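Local coordinates for putative uncharacterized protein PH0300 (PDB 3VRH) that catalyses the ATP-dependent 2-thiolation of 5-methyluridine 54 in the T loop of tRNAs, using a [4Fe-4S] cluster, and so stabilises tRNA at high temperature, at residues E9-I14 with V204-L209; E28-K33 with Y197-R202; D158-F163 with K192-Y197; V66-G71 with K99-P104. All blocks are in the same frame, centred on the assembly; numbering follows the deposited sequence.

Interaction 1: E9-I14 with V204-L209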
loop_
_atom_site.group_PDB
_atom_site.type_symbol
_atom_site.label_atom_id
_atom_site.label_comp_id
_atom_site.label_asym_id
_atom_site.label_seq_id
_atom_site.Cartn_x
_atom_site.Cartn_y
_atom_site.Cartn_z
ATOM N N GLU A 9 26.618 -2.261 -29.621
ATOM C CA GLU A 9 26.789 -2.137 -28.176
ATOM C C GLU A 9 25.437 -1.978 -27.467
ATOM O O GLU A 9 24.531 -1.295 -27.959
ATOM C CB GLU A 9 27.712 -0.965 -27.842
ATOM C CG GLU A 9 28.241 -1.003 -26.403
ATOM C CD GLU A 9 29.340 0.024 -26.139
ATOM O OE1 GLU A 9 29.419 1.025 -26.887
ATOM O OE2 GLU A 9 30.130 -0.177 -25.186
ATOM N N ALA A 10 25.303 -2.622 -26.316
ATOM C CA ALA A 10 24.064 -2.562 -25.552
ATOM C C ALA A 10 23.786 -1.128 -25.130
ATOM O O ALA A 10 24.687 -0.413 -24.709
ATOM C CB ALA A 10 24.154 -3.469 -24.339
ATOM N N TYR A 11 22.543 -0.693 -25.258
ATOM C CA TYR A 11 22.182 0.650 -24.832
ATOM C C TYR A 11 21.501 0.593 -23.480
ATOM O O TYR A 11 21.599 1.519 -22.678
ATOM C CB TYR A 11 21.248 1.281 -25.851
ATOM C CG TYR A 11 20.611 2.593 -25.436
ATOM C CD1 TYR A 11 21.384 3.730 -25.244
ATOM C CD2 TYR A 11 19.227 2.704 -25.283
ATOM C CE1 TYR A 11 20.809 4.932 -24.891
ATOM C CE2 TYR A 11 18.639 3.909 -24.940
ATOM C CZ TYR A 11 19.438 5.024 -24.743
ATOM O OH TYR A 11 18.884 6.248 -24.394
ATOM N N ILE A 12 20.803 -0.504 -23.229
ATOM C CA ILE A 12 20.070 -0.649 -21.990
ATOM C C ILE A 12 19.806 -2.130 -21.701
ATOM O O ILE A 12 19.755 -2.942 -22.629
ATOM C CB ILE A 12 18.751 0.140 -22.072
ATOM C CG1 ILE A 12 18.011 0.127 -20.728
ATOM C CG2 ILE A 12 17.889 -0.387 -23.210
ATOM C CD1 ILE A 12 16.775 1.003 -20.716
ATOM N N LYS A 13 19.679 -2.483 -20.422
ATOM C CA LYS A 13 19.246 -3.827 -20.030
ATOM C C LYS A 13 17.755 -3.849 -19.708
ATOM O O LYS A 13 17.282 -3.087 -18.881
ATOM C CB LYS A 13 20.053 -4.355 -18.844
ATOM C CG LYS A 13 19.631 -5.760 -18.398
ATOM C CD LYS A 13 20.601 -6.331 -17.361
ATOM C CE LYS A 13 20.309 -7.799 -17.051
ATOM N NZ LYS A 13 19.169 -7.990 -16.097
ATOM N N ILE A 14 17.015 -4.700 -20.405
ATOM C CA ILE A 14 15.591 -4.865 -20.163
ATOM C C ILE A 14 15.436 -6.086 -19.270
ATOM O O ILE A 14 16.050 -7.125 -19.533
ATOM C CB ILE A 14 14.819 -5.092 -21.485
ATOM C CG1 ILE A 14 15.053 -3.926 -22.454
ATOM C CG2 ILE A 14 13.323 -5.302 -21.218
ATOM C CD1 ILE A 14 14.696 -2.580 -21.868
ATOM N N VAL A 204 10.957 5.072 -20.232
ATOM C CA VAL A 204 10.555 6.353 -20.801
ATOM C C VAL A 204 11.742 7.304 -20.901
ATOM O O VAL A 204 12.007 7.865 -21.978
ATOM C CB VAL A 204 9.407 7.004 -20.019
ATOM C CG1 VAL A 204 9.124 8.397 -20.551
ATOM C CG2 VAL A 204 8.152 6.129 -20.089
ATOM N N VAL A 205 12.465 7.476 -19.795
ATOM C CA VAL A 205 13.695 8.263 -19.830
ATOM C C VAL A 205 14.624 7.792 -20.951
ATOM O O VAL A 205 15.081 8.600 -21.771
ATOM C CB VAL A 205 14.457 8.240 -18.484
ATOM C CG1 VAL A 205 15.865 8.845 -18.656
ATOM C CG2 VAL A 205 13.676 9.003 -17.422
ATOM N N ALA A 206 14.876 6.491 -21.015
ATOM C CA ALA A 206 15.767 5.970 -22.045
ATOM C C ALA A 206 15.252 6.222 -23.475
ATOM O O ALA A 206 16.028 6.460 -24.406
ATOM C CB ALA A 206 16.050 4.488 -21.806
ATOM N N TYR A 207 13.940 6.183 -23.650
ATOM C CA TYR A 207 13.389 6.370 -24.976
ATOM C C TYR A 207 13.523 7.815 -25.442
ATOM O O TYR A 207 13.976 8.065 -26.553
ATOM C CB TYR A 207 11.935 5.918 -25.038
ATOM C CG TYR A 207 11.392 5.922 -26.445
ATOM C CD1 TYR A 207 10.751 7.040 -26.959
ATOM C CD2 TYR A 207 11.543 4.816 -27.267
ATOM C CE1 TYR A 207 10.257 7.053 -28.264
ATOM C CE2 TYR A 207 11.055 4.813 -28.565
ATOM C CZ TYR A 207 10.408 5.933 -29.059
ATOM O OH TYR A 207 9.918 5.943 -30.350
ATOM N N ALA A 208 13.120 8.760 -24.596
ATOM C CA ALA A 208 13.263 10.183 -24.893
ATOM C C ALA A 208 14.681 10.545 -25.312
ATOM O O ALA A 208 14.892 11.283 -26.259
ATOM C CB ALA A 208 12.870 11.014 -23.696
ATOM N N LEU A 209 15.652 10.034 -24.581
ATOM C CA LEU A 209 17.038 10.368 -24.845
ATOM C C LEU A 209 17.462 9.737 -26.158
ATOM O O LEU A 209 18.221 10.334 -26.915
ATOM C CB LEU A 209 17.922 9.910 -23.680
ATOM C CG LEU A 209 17.372 10.507 -22.367
ATOM C CD1 LEU A 209 18.217 10.174 -21.124
ATOM C CD2 LEU A 209 17.134 12.032 -22.511
#

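Interaction 2: E28-K33 with Y197-R202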
loop_
_atom_site.group_PDB
_atom_site.type_symbol
_atom_site.label_atom_id
_atom_site.label_comp_id
_atom_site.label_asym_id
_atom_site.label_seq_id
_atom_site.Cartn_x
_atom_site.Cartn_y
_atom_site.Cartn_z
ATOM N N GLU A 28 12.496 0.018 -30.871
ATOM C CA GLU A 28 11.562 -0.962 -31.416
ATOM C C GLU A 28 10.816 -1.719 -30.321
ATOM O O GLU A 28 9.587 -1.847 -30.367
ATOM C CB GLU A 28 12.311 -1.933 -32.334
ATOM C CG GLU A 28 11.451 -3.064 -32.867
ATOM C CD GLU A 28 12.137 -3.883 -33.969
ATOM O OE1 GLU A 28 13.372 -3.766 -34.149
ATOM O OE2 GLU A 28 11.426 -4.648 -34.659
ATOM N N TYR A 29 11.551 -2.215 -29.328
ATOM C CA TYR A 29 10.913 -2.868 -28.184
ATOM C C TYR A 29 9.894 -1.933 -27.519
ATOM O O TYR A 29 8.767 -2.338 -27.194
ATOM C CB TYR A 29 11.976 -3.344 -27.185
ATOM C CG TYR A 29 11.515 -3.453 -25.747
ATOM C CD1 TYR A 29 11.602 -2.357 -24.893
ATOM C CD2 TYR A 29 11.015 -4.650 -25.236
ATOM C CE1 TYR A 29 11.184 -2.436 -23.581
ATOM C CE2 TYR A 29 10.596 -4.750 -23.910
ATOM C CZ TYR A 29 10.688 -3.633 -23.086
ATOM O OH TYR A 29 10.281 -3.678 -21.770
ATOM N N PHE A 30 10.269 -0.673 -27.349
ATOM C CA PHE A 30 9.412 0.258 -26.612
ATOM C C PHE A 30 8.138 0.527 -27.404
ATOM O O PHE A 30 7.024 0.507 -26.861
ATOM C CB PHE A 30 10.170 1.557 -26.345
ATOM C CG PHE A 30 9.455 2.525 -25.435
ATOM C CD1 PHE A 30 8.575 3.459 -25.949
ATOM C CD2 PHE A 30 9.725 2.550 -24.063
ATOM C CE1 PHE A 30 7.941 4.372 -25.122
ATOM C CE2 PHE A 30 9.083 3.464 -23.235
ATOM C CZ PHE A 30 8.193 4.375 -23.777
ATOM N N GLU A 31 8.314 0.761 -28.694
ATOM C CA GLU A 31 7.198 1.042 -29.582
ATOM C C GLU A 31 6.255 -0.159 -29.697
ATOM O O GLU A 31 5.026 -0.009 -29.698
ATOM C CB GLU A 31 7.733 1.472 -30.960
ATOM C CG GLU A 31 8.425 2.845 -30.959
ATOM C CD GLU A 31 9.559 2.951 -31.990
ATOM O OE1 GLU A 31 10.426 3.842 -31.845
ATOM O OE2 GLU A 31 9.592 2.136 -32.932
ATOM N N ARG A 32 6.832 -1.355 -29.779
ATOM C CA ARG A 32 6.022 -2.575 -29.789
ATOM C C ARG A 32 5.231 -2.755 -28.498
ATOM O O ARG A 32 4.041 -3.059 -28.535
ATOM C CB ARG A 32 6.900 -3.803 -30.001
ATOM C CG ARG A 32 7.457 -3.920 -31.390
ATOM C CD ARG A 32 8.487 -5.040 -31.467
ATOM N NE ARG A 32 8.970 -5.235 -32.830
ATOM C CZ ARG A 32 8.343 -5.969 -33.742
ATOM N NH1 ARG A 32 7.206 -6.585 -33.435
ATOM N NH2 ARG A 32 8.855 -6.090 -34.961
ATOM N N LYS A 33 5.895 -2.577 -27.360
ATOM C CA LYS A 33 5.209 -2.693 -26.071
ATOM C C LYS A 33 4.014 -1.736 -25.984
ATOM O O LYS A 33 2.927 -2.113 -25.554
ATOM C CB LYS A 33 6.174 -2.427 -24.923
ATOM C CG LYS A 33 5.592 -2.743 -23.546
ATOM C CD LYS A 33 6.709 -3.074 -22.553
ATOM C CE LYS A 33 6.484 -4.427 -21.859
ATOM N NZ LYS A 33 7.618 -4.830 -20.933
ATOM N N TYR A 197 1.024 2.733 -20.170
ATOM C CA TYR A 197 0.668 1.958 -18.976
ATOM C C TYR A 197 1.668 0.884 -18.564
ATOM O O TYR A 197 1.843 0.637 -17.376
ATOM C CB TYR A 197 -0.717 1.315 -19.137
ATOM C CG TYR A 197 -1.413 1.013 -17.820
ATOM C CD1 TYR A 197 -1.950 2.043 -17.042
ATOM C CD2 TYR A 197 -1.558 -0.301 -17.368
ATOM C CE1 TYR A 197 -2.586 1.778 -15.830
ATOM C CE2 TYR A 197 -2.208 -0.583 -16.169
ATOM C CZ TYR A 197 -2.723 0.460 -15.397
ATOM O OH TYR A 197 -3.371 0.178 -14.189
ATOM N N GLU A 198 2.322 0.245 -19.531
ATOM C CA GLU A 198 3.132 -0.932 -19.215
ATOM C C GLU A 198 4.630 -0.726 -19.365
ATOM O O GLU A 198 5.418 -1.662 -19.136
ATOM C CB GLU A 198 2.685 -2.154 -20.032
ATOM C CG GLU A 198 1.212 -2.501 -19.840
ATOM C CD GLU A 198 0.830 -3.794 -20.533
ATOM O OE1 GLU A 198 0.453 -3.744 -21.722
ATOM O OE2 GLU A 198 0.916 -4.861 -19.888
ATOM N N VAL A 199 5.030 0.482 -19.756
ATOM C CA VAL A 199 6.451 0.802 -19.798
ATOM C C VAL A 199 6.841 1.472 -18.477
ATOM O O VAL A 199 6.013 2.118 -17.831
ATOM C CB VAL A 199 6.833 1.700 -20.999
ATOM C CG1 VAL A 199 6.664 0.958 -22.299
ATOM C CG2 VAL A 199 6.004 2.991 -20.989
ATOM N N THR A 200 8.096 1.310 -18.076
ATOM C CA THR A 200 8.560 1.862 -16.814
ATOM C C THR A 200 9.060 3.288 -17.026
ATOM O O THR A 200 9.311 3.708 -18.156
ATOM C CB THR A 200 9.701 1.019 -16.220
ATOM O OG1 THR A 200 10.854 1.133 -17.063
ATOM C CG2 THR A 200 9.293 -0.467 -16.086
ATOM N N GLU A 201 9.202 4.029 -15.935
ATOM C CA GLU A 201 9.679 5.396 -16.009
ATOM C C GLU A 201 11.104 5.422 -16.543
ATOM O O GLU A 201 11.485 6.301 -17.313
ATOM C CB GLU A 201 9.586 6.100 -14.649
ATOM C CG GLU A 201 10.019 7.564 -14.742
ATOM C CD GLU A 201 9.492 8.434 -13.625
ATOM O OE1 GLU A 201 8.916 7.904 -12.648
ATOM O OE2 GLU A 201 9.648 9.661 -13.733
ATOM N N ARG A 202 11.877 4.430 -16.136
ATOM C CA ARG A 202 13.242 4.258 -16.606
ATOM C C ARG A 202 13.285 4.026 -18.133
ATOM O O ARG A 202 14.140 4.578 -18.837
ATOM C CB ARG A 202 13.823 3.076 -15.845
ATOM C CG ARG A 202 15.159 2.604 -16.260
ATOM C CD ARG A 202 15.355 1.195 -15.686
ATOM N NE ARG A 202 16.595 0.637 -16.182
ATOM C CZ ARG A 202 16.690 -0.462 -16.923
ATOM N NH1 ARG A 202 15.605 -1.157 -17.231
ATOM N NH2 ARG A 202 17.888 -0.878 -17.323
HETATM O O HOH W 1 7.835 -2.450 -19.399
#

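Interaction 3: D158-F163 with K192-Y197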
loop_
_atom_site.group_PDB
_atom_site.type_symbol
_atom_site.label_atom_id
_atom_site.label_comp_id
_atom_site.label_asym_id
_atom_site.label_seq_id
_atom_site.Cartn_x
_atom_site.Cartn_y
_atom_site.Cartn_z
ATOM N N ASP A 158 5.246 3.235 -13.380
ATOM C CA ASP A 158 5.669 3.838 -12.113
ATOM C C ASP A 158 4.683 4.878 -11.589
ATOM O O ASP A 158 4.445 4.964 -10.382
ATOM C CB ASP A 158 7.081 4.425 -12.213
ATOM C CG ASP A 158 8.133 3.368 -12.523
ATOM O OD1 ASP A 158 8.401 3.101 -13.707
ATOM O OD2 ASP A 158 8.701 2.793 -11.579
ATOM N N ASP A 159 4.095 5.653 -12.487
ATOM C CA ASP A 159 3.033 6.579 -12.091
ATOM C C ASP A 159 1.827 5.861 -11.508
ATOM O O ASP A 159 1.352 6.231 -10.430
ATOM C CB ASP A 159 2.603 7.458 -13.264
ATOM C CG ASP A 159 3.752 8.271 -13.808
ATOM O OD1 ASP A 159 4.485 8.826 -12.967
ATOM O OD2 ASP A 159 3.954 8.315 -15.045
ATOM N N GLU A 160 1.319 4.853 -12.220
ATOM C CA GLU A 160 0.172 4.091 -11.729
ATOM C C GLU A 160 0.477 3.471 -10.349
ATOM O O GLU A 160 -0.337 3.555 -9.437
ATOM C CB GLU A 160 -0.237 2.996 -12.720
ATOM C CG GLU A 160 -1.492 2.173 -12.294
ATOM C CD GLU A 160 -2.823 2.908 -12.540
ATOM O OE1 GLU A 160 -2.815 4.157 -12.600
ATOM O OE2 GLU A 160 -3.875 2.233 -12.688
ATOM N N ALA A 161 1.666 2.886 -10.209
ATOM C CA ALA A 161 2.061 2.213 -8.976
ATOM C C ALA A 161 2.101 3.185 -7.787
ATOM O O ALA A 161 1.524 2.909 -6.730
ATOM C CB ALA A 161 3.414 1.509 -9.150
ATOM N N SER A 162 2.767 4.320 -7.984
ATOM C CA SER A 162 2.881 5.351 -6.954
ATOM C C SER A 162 1.541 6.012 -6.608
ATOM O O SER A 162 1.262 6.279 -5.441
ATOM C CB SER A 162 3.900 6.415 -7.370
ATOM O OG SER A 162 3.402 7.170 -8.444
ATOM N N PHE A 163 0.728 6.276 -7.626
ATOM C CA PHE A 163 -0.627 6.778 -7.431
ATOM C C PHE A 163 -1.422 5.765 -6.626
ATOM O O PHE A 163 -2.114 6.135 -5.683
ATOM C CB PHE A 163 -1.285 7.108 -8.791
ATOM C CG PHE A 163 -2.798 6.896 -8.846
ATOM C CD1 PHE A 163 -3.674 7.976 -8.730
ATOM C CD2 PHE A 163 -3.340 5.626 -9.077
ATOM C CE1 PHE A 163 -5.066 7.780 -8.803
ATOM C CE2 PHE A 163 -4.720 5.422 -9.129
ATOM C CZ PHE A 163 -5.582 6.499 -8.996
ATOM N N LYS A 192 -10.357 8.873 -21.994
ATOM C CA LYS A 192 -8.961 9.096 -21.604
ATOM C C LYS A 192 -8.236 7.768 -21.513
ATOM O O LYS A 192 -8.723 6.843 -20.856
ATOM C CB LYS A 192 -8.855 9.830 -20.251
ATOM C CG LYS A 192 -9.199 11.301 -20.324
ATOM C CD LYS A 192 -9.090 12.036 -18.984
ATOM C CE LYS A 192 -7.688 12.582 -18.709
ATOM N NZ LYS A 192 -7.665 13.355 -17.420
ATOM N N VAL A 193 -7.077 7.683 -22.163
ATOM C CA VAL A 193 -6.281 6.462 -22.197
ATOM C C VAL A 193 -4.820 6.714 -21.808
ATOM O O VAL A 193 -4.332 7.843 -21.883
ATOM C CB VAL A 193 -6.337 5.781 -23.582
ATOM C CG1 VAL A 193 -7.748 5.354 -23.909
ATOM C CG2 VAL A 193 -5.794 6.724 -24.670
ATOM N N LYS A 194 -4.141 5.648 -21.392
ATOM C CA LYS A 194 -2.754 5.705 -20.929
ATOM C C LYS A 194 -1.950 4.660 -21.706
ATOM O O LYS A 194 -1.784 3.517 -21.244
ATOM C CB LYS A 194 -2.676 5.419 -19.403
ATOM C CG LYS A 194 -3.331 6.489 -18.539
ATOM C CD LYS A 194 -3.309 6.157 -17.042
ATOM C CE LYS A 194 -4.002 7.267 -16.256
ATOM N NZ LYS A 194 -3.897 7.083 -14.774
ATOM N N PRO A 195 -1.481 5.029 -22.904
ATOM C CA PRO A 195 -0.709 4.113 -23.752
ATOM C C PRO A 195 0.635 3.671 -23.160
ATOM O O PRO A 195 1.177 2.643 -23.562
ATOM C CB PRO A 195 -0.466 4.937 -25.031
ATOM C CG PRO A 195 -1.521 6.028 -25.003
ATOM C CD PRO A 195 -1.758 6.321 -23.567
ATOM N N LEU A 196 1.176 4.442 -22.225
ATOM C CA LEU A 196 2.444 4.082 -21.615
ATOM C C LEU A 196 2.232 3.264 -20.335
ATOM O O LEU A 196 3.153 3.114 -19.532
ATOM C CB LEU A 196 3.257 5.330 -21.292
ATOM C CG LEU A 196 3.609 6.259 -22.456
ATOM C CD1 LEU A 196 4.663 7.262 -21.996
ATOM C CD2 LEU A 196 4.076 5.467 -23.705
ATOM N N TYR A 197 1.024 2.733 -20.170
ATOM C CA TYR A 197 0.668 1.958 -18.976
ATOM C C TYR A 197 1.668 0.884 -18.564
ATOM O O TYR A 197 1.843 0.637 -17.376
ATOM C CB TYR A 197 -0.717 1.315 -19.137
ATOM C CG TYR A 197 -1.413 1.013 -17.820
ATOM C CD1 TYR A 197 -1.950 2.043 -17.042
ATOM C CD2 TYR A 197 -1.558 -0.301 -17.368
ATOM C CE1 TYR A 197 -2.586 1.778 -15.830
ATOM C CE2 TYR A 197 -2.208 -0.583 -16.169
ATOM C CZ TYR A 197 -2.723 0.460 -15.397
ATOM O OH TYR A 197 -3.371 0.178 -14.189
#

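Interaction 4: V66-G71 with K99-P104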
loop_
_atom_site.group_PDB
_atom_site.type_symbol
_atom_site.label_atom_id
_atom_site.label_comp_id
_atom_site.label_asym_id
_atom_site.label_seq_id
_atom_site.Cartn_x
_atom_site.Cartn_y
_atom_site.Cartn_z
ATOM N N VAL A 66 5.421 8.561 -29.778
ATOM C CA VAL A 66 5.204 7.175 -30.167
ATOM C C VAL A 66 3.865 6.951 -30.867
ATOM O O VAL A 66 3.805 6.213 -31.849
ATOM C CB VAL A 66 5.360 6.185 -28.974
ATOM C CG1 VAL A 66 5.056 4.757 -29.406
ATOM C CG2 VAL A 66 6.773 6.244 -28.419
ATOM N N LEU A 67 2.798 7.563 -30.363
ATOM C CA LEU A 67 1.507 7.460 -31.040
ATOM C C LEU A 67 1.645 7.914 -32.495
ATOM O O LEU A 67 1.064 7.311 -33.392
ATOM C CB LEU A 67 0.447 8.298 -30.340
ATOM C CG LEU A 67 0.001 7.784 -28.967
ATOM C CD1 LEU A 67 -1.099 8.653 -28.430
ATOM C CD2 LEU A 67 -0.448 6.348 -29.035
ATOM N N LYS A 68 2.451 8.954 -32.712
ATOM C CA LYS A 68 2.705 9.493 -34.051
ATOM C C LYS A 68 3.474 8.488 -34.894
ATOM O O LYS A 68 3.089 8.190 -36.027
ATOM C CB LYS A 68 3.513 10.797 -33.959
ATOM C CG LYS A 68 3.671 11.541 -35.280
ATOM C CD LYS A 68 2.378 12.237 -35.671
ATOM C CE LYS A 68 2.549 12.969 -37.000
ATOM N NZ LYS A 68 1.242 13.429 -37.514
ATOM N N LYS A 69 4.570 7.977 -34.343
ATOM C CA LYS A 69 5.396 7.001 -35.048
ATOM C C LYS A 69 4.601 5.724 -35.369
ATOM O O LYS A 69 4.781 5.108 -36.421
ATOM C CB LYS A 69 6.648 6.686 -34.243
ATOM C CG LYS A 69 7.635 5.788 -34.970
ATOM C CD LYS A 69 8.974 5.752 -34.251
ATOM C CE LYS A 69 9.963 4.854 -34.987
ATOM N NZ LYS A 69 11.276 4.698 -34.306
ATOM N N LEU A 70 3.693 5.354 -34.471
ATOM C CA LEU A 70 2.844 4.184 -34.685
ATOM C C LEU A 70 1.799 4.415 -35.766
ATOM O O LEU A 70 1.195 3.465 -36.249
ATOM C CB LEU A 70 2.163 3.741 -33.388
ATOM C CG LEU A 70 3.104 3.084 -32.381
ATOM C CD1 LEU A 70 2.340 2.535 -31.163
ATOM C CD2 LEU A 70 3.894 1.979 -33.065
ATOM N N GLY A 71 1.580 5.669 -36.140
ATOM C CA GLY A 71 0.649 5.968 -37.208
ATOM C C GLY A 71 -0.712 6.474 -36.776
ATOM O O GLY A 71 -1.651 6.448 -37.561
ATOM N N LYS A 99 7.342 20.122 -32.746
ATOM C CA LYS A 99 8.032 20.355 -34.019
ATOM C C LYS A 99 8.786 19.084 -34.411
ATOM O O LYS A 99 8.692 18.607 -35.540
ATOM C CB LYS A 99 9.021 21.522 -33.885
ATOM C CG LYS A 99 8.717 22.734 -34.747
ATOM C CD LYS A 99 7.732 23.692 -34.080
ATOM C CE LYS A 99 7.333 24.836 -35.027
ATOM N NZ LYS A 99 6.511 24.352 -36.181
ATOM N N LEU A 100 9.536 18.534 -33.457
ATOM C CA LEU A 100 10.264 17.288 -33.680
ATOM C C LEU A 100 9.297 16.150 -34.016
ATOM O O LEU A 100 9.539 15.367 -34.925
ATOM C CB LEU A 100 11.076 16.920 -32.440
ATOM C CG LEU A 100 11.961 15.684 -32.607
ATOM C CD1 LEU A 100 13.038 15.976 -33.641
ATOM C CD2 LEU A 100 12.583 15.251 -31.274
ATOM N N ILE A 101 8.193 16.074 -33.284
ATOM C CA ILE A 101 7.235 14.986 -33.468
ATOM C C ILE A 101 6.494 15.179 -34.773
ATOM O O ILE A 101 6.182 14.214 -35.470
ATOM C CB ILE A 101 6.201 14.939 -32.340
ATOM C CG1 ILE A 101 6.854 14.478 -31.036
ATOM C CG2 ILE A 101 5.047 14.004 -32.695
ATOM C CD1 ILE A 101 6.042 14.831 -29.825
ATOM N N GLY A 102 6.217 16.435 -35.100
ATOM C CA GLY A 102 5.470 16.741 -36.309
ATOM C C GLY A 102 3.973 16.746 -36.052
ATOM O O GLY A 102 3.179 16.392 -36.916
ATOM N N ALA A 103 3.583 17.138 -34.845
ATOM C CA ALA A 103 2.176 17.197 -34.505
ATOM C C ALA A 103 1.752 18.646 -34.363
ATOM O O ALA A 103 2.508 19.464 -33.842
ATOM C CB ALA A 103 1.914 16.430 -33.195
ATOM N N PRO A 104 0.543 18.974 -34.829
ATOM C CA PRO A 104 -0.012 20.311 -34.566
ATOM C C PRO A 104 -0.097 20.546 -33.052
ATOM O O PRO A 104 -0.497 19.638 -32.309
ATOM C CB PRO A 104 -1.437 20.233 -35.133
ATOM C CG PRO A 104 -1.456 19.013 -36.014
ATOM C CD PRO A 104 -0.428 18.066 -35.456
#

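Interaction 1: E9-I14 with V204-L209
Y11 and I12, at a classic beta bulge of the two-stranded zinc-binding N-terminal module, reach across to A206 on helix 201-211 of the PP-loop part of the chain. Both residues of the bulge face L21 of the partner strand, and both side chains leave the backbone toward the helix. The one polar link is a hydrogen bond in which the hydroxyl OH of Y11 donates to the backbone O of A206 over 2.9 Å. The donor lies in the carbonyl plane and on a lone pair, with a C=O...donor angle of 128°, and the acceptor oxygen sits at the edge of the tyrosine ring, near its plane. CG of Y11 is anti to the backbone N (chi1 171°), which swings the ring out from the strand and carries its hydroxyl to the helix. Beside this bond the methyl CB of A206 meets two apolar partners, CD1 of I12 at 3.7 Å and the ring-edge carbon CE2 of Y11 at 4.1 Å. F26 of helix 23-40 also packs on both I12 and A206. CB of L209, one turn further on, lies 3.9 Å from OH of Y11. A phenylalanine at Y11 would probably keep much of the ring contact but leave the carbonyl of A206 without this donor. A single directional bond to a helix carbonyl, backed by a small apolar patch, thus fixes the direction of the ring while burying little surface.

Interaction 2: E28-K33 with Y197-R202
Apolar contact between F30 and V199 forms the buried side of this junction. CG1 of V199 sits over one face of the F30 ring in a CH-pi contact, 4.0 Å from the centroid and 28° off the ring normal, and comes within 3.6 Å of CE2 of F30. The other methyl, CG2, lies 3.8 Å from CZ of F30, so both methyls bear on the side of the ring around CE2, and the two side chains cross at about a right angle. K33 adds its aliphatic stem, CD lying 4.0 Å from CG1 of V199, as the lysine and valine slide past each other in opposite directions.

The polar contact runs through a water. NZ of K33 donates to it at 2.8 Å, and the water in turn donates to the backbone O of E198 at 2.6 Å. Within its own helix NZ of K33 also donates to OH of Y29 at 3.0 Å, and a bend at chi3 (-126°) helps turn the ammonium group toward these partners. A leucine in place of K33 would probably take this donor from the water and from the Y29 hydroxyl, which also bonds to E203, and break the bridge to E198. The E198 carboxylate has its own partner, T37.

Helix 23-40 therefore lies against the turn leading into helix 201-211, whose N-cap is T200. V204 of that second helix packs on both F30 and V199, while Y29 touches I14 of strand 12-14.

Interaction 3: D158-F163 with K192-Y197
At the edge of the Y197 ring, near its plane, lies the carboxylate oxygen OE2 of E160, and the carboxylate is turned 70° from the ring. The hydroxyl OH of Y197 donates a short hydrogen bond of 2.6 Å to OE2 of E160, approaching from above the carboxylate plane, 40° out of it. The ring-edge carbon CE1 of Y197 runs alongside the same acid, 3.5 Å from CD of E160 and 3.7 Å from its CG. The F163 ring has the backbone O of E160 at its edge, in its plane; over its face, nearly on the ring normal, NZ of K194 stands 5.9 Å from the centroid, at most a weak attraction.

E160 reaches its partners through a bent chain. Its CG is anti to the backbone N, and a turn at chi2 (78°) folds the carboxylate toward the tyrosine. OE2 also accepts from the backbone N of G180, so two donors grip this oxygen of a buried acid. The other oxygen, OE1, forms a long salt bridge of 3.8 Å with NZ of K194, whose extended chain crosses E160 at about a right angle. This nearby positive charge would probably help to stabilise the ionised carboxylate.

The backbone sets the two side chains: K194 to Y197 form a type I beta turn, with N of Y197 bonded to O of K194 at 3.1 Å. V250 of helix 245-256 touches both E160 and Y197. The arrangement fastens helix 157-169 to the turn after strand 191-193 in the nucleotide-binding PP-loop fold, where D159, next to E160, lines the pocket occupied by bicine.

Interaction 4: V66-G71 with K99-P104
K68 lies along two consecutive backbone carbonyls, those of I101 and G102, at the end of helix 87-101, yet no hydrogen bond spans the contact. The methylenes of K68 make the approach: CG lies 3.7 Å from O of I101, and CE comes to 3.5 Å from O of G102. The ammonium atom NZ of K68 is 3.6 Å from O of G102, so the positive charge may still be favourably placed near the negative end of helix 87-101. The apolar part is one branch of the isoleucine, with CG2 of I101 3.8 Å from CB of K68 and the two side chains crossing at a slant. A bend at chi2 (75°) turns the outer part of K68 along the carbonyls, after its root has packed on that methyl.

I74 of strand 73-80 also touches K68, while I101 rests on A64 and Y65 of helix 58-69. In both segments a glycine at positive phi, G71 (102°) and G102 (89°), follows the helix, and each closes a Schellman motif. Here the end of helix 87-101 meets the flank of helix 58-69 in the alternating alpha/beta architecture of the PP-loop fold, just ahead of strand 105-109.

How the interactions relate
Along the chain, interaction 4 closes first and interaction 3 follows it; both fall within the longer spans bridged by interactions 2 and 1. Interactions 1 and 2 share helix 201-211, with centres about 10 Å apart, and touch where Y207 OH meets E31 OE1 and K13 O meets R202 NH2. Interactions 2 and 3, centres about 12 Å apart, share Y197 and are joined by the hydrogen bond from E201 N to D158 OD1. Interaction 4 has its centre about 16 Å from that of interaction 2, linked by the salt bridge E31-K69. Helix 23-40 thus connects the zinc-binding N-terminal module with the PP-loop domain that holds the ATP site.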